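Local coordinates for protein benzoate transport porin BenP (Acinetobacter baumannii AB307-0294, PDB 5DL8) that probably forms a channel across the outer membrane for benzoate and other small solutes, as a porin of the OprD family, at residues Glu223-Glu234 and Ser246-Asp256. Residues are numbered along the deposited sequence; the frame is centred on the assembly and turned at random.
Sequences EDLYNKHYVGLE and SKFKYFNAKDD
Lys247 lies beside Glu234 in a non-hydrogen-bonded pair: their chains run side by side, CG to CG at 3.9 Å, while the carboxylate forms its salt bridge with Lys214 on the preceding strand. On the other face Phe248 sits across from Leu233, both apolar and both touching a bound detergent, as suits a membrane-facing surface. Lys249, bent at its last torsion (chi4 -82°), brings NZ to the edge of the Tyr230 ring and donates to its OH at 2.9 Å. That ring lies over Gly232, whose lack of a side chain lets the hydroxyl pass. Tyr250 pairs with Val231, and its OH accepts a 2.8 Å bond from Asn252 ND2. One ring face of Phe251 meets Tyr230 CD1, which lies 3.4 Å from Phe251 CZ, the planes inclined at 45°; Lys228 NZ approaches Phe251 CD2 obliquely and is hydrogen-bonded to Tyr293 OH. Asn252 OD1 and Asn227 O share a water. At the end Asp256 divides its carboxylate: OD2 receives Asp224 N almost straight (175°), OD1 receives Asn227 ND2 at 3.1 Å, while Asn221 holds Asn227 OD1. Paired backbone hydrogen bonds at Asn227, His229, Val231 and Leu233 zip together two strands of an antiparallel beta hairpin, part of the transmembrane barrel wall of a porin.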
loop_
_atom_site.group_PDB
_atom_site.type_symbol
_atom_site.label_atom_id
_atom_site.label_comp_id
_atom_site.label_asym_id
_atom_site.label_seq_id
_atom_site.Cartn_x
_atom_site.Cartn_y
_atom_site.Cartn_z
ATOM N N GLU A 223 17.767 -5.580 6.751
ATOM C CA GLU A 223 19.075 -6.253 6.916
ATOM C C GLU A 223 19.486 -7.133 5.749
ATOM O O GLU A 223 18.658 -7.938 5.295
ATOM C CB GLU A 223 19.137 -7.052 8.195
ATOM C CG GLU A 223 19.046 -6.232 9.477
ATOM C CD GLU A 223 19.076 -7.085 10.734
ATOM O OE1 GLU A 223 19.444 -8.279 10.657
ATOM O OE2 GLU A 223 18.688 -6.591 11.807
ATOM N N ASP A 224 20.710 -6.953 5.222
ATOM C CA ASP A 224 21.387 -7.800 4.141
ATOM C C ASP A 224 20.813 -7.555 2.752
ATOM O O ASP A 224 21.220 -8.170 1.783
ATOM C CB ASP A 224 21.274 -9.342 4.384
ATOM C CG ASP A 224 21.295 -9.757 5.905
ATOM O OD1 ASP A 224 22.410 -9.541 6.413
ATOM O OD2 ASP A 224 20.207 -10.285 6.531
ATOM N N LEU A 225 19.790 -6.689 2.649
ATOM C CA LEU A 225 19.243 -6.294 1.336
ATOM C C LEU A 225 19.636 -4.807 0.989
ATOM O O LEU A 225 20.505 -4.568 0.144
ATOM C CB LEU A 225 17.717 -6.582 1.282
ATOM C CG LEU A 225 17.274 -7.969 1.808
ATOM C CD1 LEU A 225 15.759 -8.206 1.664
ATOM C CD2 LEU A 225 17.991 -9.014 0.989
ATOM N N TYR A 226 19.042 -3.825 1.658
ATOM C CA TYR A 226 19.258 -2.407 1.338
ATOM C C TYR A 226 18.732 -1.501 2.473
ATOM O O TYR A 226 17.903 -1.886 3.337
ATOM C CB TYR A 226 18.689 -2.042 -0.048
ATOM C CG TYR A 226 17.148 -2.207 -0.224
ATOM C CD1 TYR A 226 16.264 -1.177 0.103
ATOM C CD2 TYR A 226 16.600 -3.364 -0.816
ATOM C CE1 TYR A 226 14.846 -1.339 -0.039
ATOM C CE2 TYR A 226 15.256 -3.536 -0.991
ATOM C CZ TYR A 226 14.377 -2.560 -0.590
ATOM O OH TYR A 226 13.029 -2.735 -0.810
ATOM N N ASN A 227 19.271 -0.318 2.463
ATOM C CA ASN A 227 18.894 0.773 3.387
ATOM C C ASN A 227 18.192 1.871 2.669
ATOM O O ASN A 227 18.547 2.240 1.573
ATOM C CB ASN A 227 20.169 1.260 4.073
ATOM C CG ASN A 227 20.788 0.151 4.934
ATOM O OD1 ASN A 227 20.071 -0.658 5.542
ATOM N ND2 ASN A 227 22.104 0.045 4.910
ATOM N N LYS A 228 17.129 2.358 3.234
ATOM C CA LYS A 228 16.276 3.321 2.530
ATOM C C LYS A 228 16.015 4.558 3.374
ATOM O O LYS A 228 15.662 4.469 4.545
ATOM C CB LYS A 228 15.009 2.639 2.145
ATOM C CG LYS A 228 13.901 3.479 1.516
ATOM C CD LYS A 228 12.668 2.591 1.598
ATOM C CE LYS A 228 11.388 3.038 0.855
ATOM N NZ LYS A 228 11.383 2.871 -0.638
ATOM N N HIS A 229 16.236 5.710 2.756
ATOM C CA HIS A 229 15.833 7.053 3.327
ATOM C C HIS A 229 14.661 7.646 2.496
ATOM O O HIS A 229 14.656 7.597 1.249
ATOM C CB HIS A 229 16.995 8.082 3.341
ATOM C CG HIS A 229 18.162 7.676 4.157
ATOM N ND1 HIS A 229 18.455 8.249 5.389
ATOM C CD2 HIS A 229 19.162 6.798 3.907
ATOM C CE1 HIS A 229 19.540 7.680 5.888
ATOM N NE2 HIS A 229 19.999 6.812 5.010
ATOM N N TYR A 230 13.727 8.252 3.211
ATOM C CA TYR A 230 12.639 8.968 2.633
ATOM C C TYR A 230 12.432 10.299 3.366
ATOM O O TYR A 230 12.374 10.355 4.591
ATOM C CB TYR A 230 11.363 8.070 2.805
ATOM C CG TYR A 230 10.055 8.844 2.562
ATOM C CD1 TYR A 230 9.685 9.137 1.293
ATOM C CD2 TYR A 230 9.258 9.283 3.574
ATOM C CE1 TYR A 230 8.536 9.836 0.976
ATOM C CE2 TYR A 230 8.055 10.015 3.323
ATOM C CZ TYR A 230 7.676 10.212 1.974
ATOM O OH TYR A 230 6.575 10.887 1.517
ATOM N N VAL A 231 12.290 11.361 2.598
ATOM C CA VAL A 231 11.811 12.672 3.085
ATOM C C VAL A 231 10.601 13.057 2.270
ATOM O O VAL A 231 10.621 13.142 0.981
ATOM C CB VAL A 231 12.849 13.811 2.972
ATOM C CG1 VAL A 231 12.344 15.085 3.657
ATOM C CG2 VAL A 231 14.064 13.485 3.759
ATOM N N GLY A 232 9.551 13.341 2.996
ATOM C CA GLY A 232 8.260 13.766 2.343
ATOM C C GLY A 232 7.921 15.144 2.925
ATOM O O GLY A 232 8.021 15.297 4.098
ATOM N N LEU A 233 7.640 16.157 2.113
ATOM C CA LEU A 233 7.020 17.447 2.583
ATOM C C LEU A 233 5.705 17.721 1.867
ATOM O O LEU A 233 5.590 17.585 0.622
ATOM C CB LEU A 233 7.906 18.629 2.285
ATOM C CG LEU A 233 9.272 18.557 3.014
ATOM C CD1 LEU A 233 10.206 19.595 2.378
ATOM C CD2 LEU A 233 9.295 18.825 4.494
ATOM N N GLU A 234 4.690 18.088 2.649
ATOM C CA GLU A 234 3.359 18.314 2.100
ATOM C C GLU A 234 2.822 19.651 2.512
ATOM O O GLU A 234 2.717 19.996 3.704
ATOM C CB GLU A 234 2.420 17.143 2.499
ATOM C CG GLU A 234 0.992 17.296 1.947
ATOM C CD GLU A 234 0.021 16.159 2.320
ATOM O OE1 GLU A 234 0.429 15.111 2.845
ATOM O OE2 GLU A 234 -1.203 16.272 1.994
ATOM N N SER A 246 0.436 20.386 -2.412
ATOM C CA SER A 246 1.793 20.227 -2.973
ATOM C C SER A 246 2.604 19.260 -2.154
ATOM O O SER A 246 2.851 19.502 -0.924
ATOM C CB SER A 246 2.561 21.533 -2.898
ATOM O OG SER A 246 1.690 22.481 -3.502
ATOM N N LYS A 247 3.095 18.263 -2.850
ATOM C CA LYS A 247 3.924 17.320 -2.236
ATOM C C LYS A 247 5.283 17.195 -2.902
ATOM O O LYS A 247 5.330 17.137 -4.127
ATOM C CB LYS A 247 3.296 15.970 -2.343
ATOM C CG LYS A 247 2.158 15.805 -1.452
ATOM C CD LYS A 247 1.662 14.350 -1.524
ATOM C CE LYS A 247 0.170 14.193 -1.183
ATOM N NZ LYS A 247 -0.209 12.752 -1.131
ATOM N N PHE A 248 6.349 17.090 -2.079
ATOM C CA PHE A 248 7.672 16.754 -2.576
ATOM C C PHE A 248 8.108 15.549 -1.894
ATOM O O PHE A 248 8.118 15.557 -0.696
ATOM C CB PHE A 248 8.649 17.871 -2.257
ATOM C CG PHE A 248 10.107 17.571 -2.561
ATOM C CD1 PHE A 248 10.608 17.687 -3.846
ATOM C CD2 PHE A 248 11.013 17.288 -1.514
ATOM C CE1 PHE A 248 11.997 17.398 -4.102
ATOM C CE2 PHE A 248 12.422 17.034 -1.751
ATOM C CZ PHE A 248 12.918 17.112 -3.047
ATOM N N LYS A 249 8.557 14.568 -2.650
ATOM C CA LYS A 249 8.996 13.340 -2.099
ATOM C C LYS A 249 10.408 12.947 -2.569
ATOM O O LYS A 249 10.701 12.965 -3.768
ATOM C CB LYS A 249 8.000 12.233 -2.497
ATOM C CG LYS A 249 6.612 12.602 -1.933
ATOM C CD LYS A 249 5.487 11.745 -2.396
ATOM C CE LYS A 249 4.274 11.783 -1.549
ATOM N NZ LYS A 249 4.389 10.904 -0.406
ATOM N N TYR A 250 11.259 12.512 -1.628
ATOM C CA TYR A 250 12.635 12.054 -1.948
ATOM C C TYR A 250 12.898 10.715 -1.313
ATOM O O TYR A 250 12.762 10.527 -0.096
ATOM C CB TYR A 250 13.694 13.053 -1.539
ATOM C CG TYR A 250 15.144 12.552 -1.727
ATOM C CD1 TYR A 250 15.753 12.629 -2.939
ATOM C CD2 TYR A 250 15.884 12.036 -0.680
ATOM C CE1 TYR A 250 17.078 12.186 -3.134
ATOM C CE2 TYR A 250 17.175 11.663 -0.827
ATOM C CZ TYR A 250 17.757 11.706 -2.084
ATOM O OH TYR A 250 19.036 11.236 -2.297
ATOM N N PHE A 251 13.214 9.778 -2.166
ATOM C CA PHE A 251 13.681 8.445 -1.727
ATOM C C PHE A 251 15.177 8.204 -2.113
ATOM O O PHE A 251 15.597 8.457 -3.274
ATOM C CB PHE A 251 12.844 7.259 -2.339
ATOM C CG PHE A 251 11.415 7.159 -1.904
ATOM C CD1 PHE A 251 10.455 7.887 -2.504
ATOM C CD2 PHE A 251 11.046 6.262 -0.979
ATOM C CE1 PHE A 251 9.122 7.806 -2.103
ATOM C CE2 PHE A 251 9.749 6.120 -0.564
ATOM C CZ PHE A 251 8.764 6.884 -1.115
ATOM N N ASN A 252 15.880 7.539 -1.220
ATOM C CA ASN A 252 17.245 7.073 -1.531
ATOM C C ASN A 252 17.348 5.632 -1.087
ATOM O O ASN A 252 17.155 5.389 0.070
ATOM C CB ASN A 252 18.265 7.873 -0.728
ATOM C CG ASN A 252 19.746 7.721 -1.206
ATOM O OD1 ASN A 252 20.439 6.696 -0.968
ATOM N ND2 ASN A 252 20.252 8.771 -1.800
ATOM N N ALA A 253 17.736 4.758 -2.014
ATOM C CA ALA A 253 17.968 3.282 -1.784
ATOM C C ALA A 253 19.429 2.818 -2.186
ATOM O O ALA A 253 19.890 2.976 -3.303
ATOM C CB ALA A 253 16.944 2.464 -2.555
ATOM N N LYS A 254 20.062 2.164 -1.252
ATOM C CA LYS A 254 21.386 1.691 -1.414
ATOM C C LYS A 254 21.632 0.356 -0.780
ATOM O O LYS A 254 21.232 0.140 0.363
ATOM C CB LYS A 254 22.316 2.723 -0.743
ATOM C CG LYS A 254 23.659 2.739 -1.327
ATOM C CD LYS A 254 23.632 3.585 -2.610
ATOM C CE LYS A 254 25.040 3.541 -3.303
ATOM N NZ LYS A 254 25.461 2.214 -3.962
ATOM N N ASP A 255 22.376 -0.548 -1.421
ATOM C CA ASP A 255 22.404 -1.937 -0.793
ATOM C C ASP A 255 23.105 -2.025 0.599
ATOM O O ASP A 255 23.987 -1.251 0.815
ATOM C CB ASP A 255 22.876 -3.022 -1.762
ATOM C CG ASP A 255 24.197 -2.855 -2.095
ATOM O OD1 ASP A 255 24.720 -1.746 -1.762
ATOM O OD2 ASP A 255 24.764 -3.775 -2.606
ATOM N N ASP A 256 22.640 -2.932 1.507
ATOM C CA ASP A 256 23.092 -3.032 2.937
ATOM C C ASP A 256 24.165 -4.081 2.962
ATOM O O ASP A 256 23.872 -5.304 2.770
ATOM C CB ASP A 256 22.023 -3.421 3.986
ATOM C CG ASP A 256 22.607 -3.561 5.443
ATOM O OD1 ASP A 256 23.266 -2.649 5.958
ATOM O OD2 ASP A 256 22.387 -4.588 6.122
HETATM O O HOH W 1 20.125 4.682 1.256
#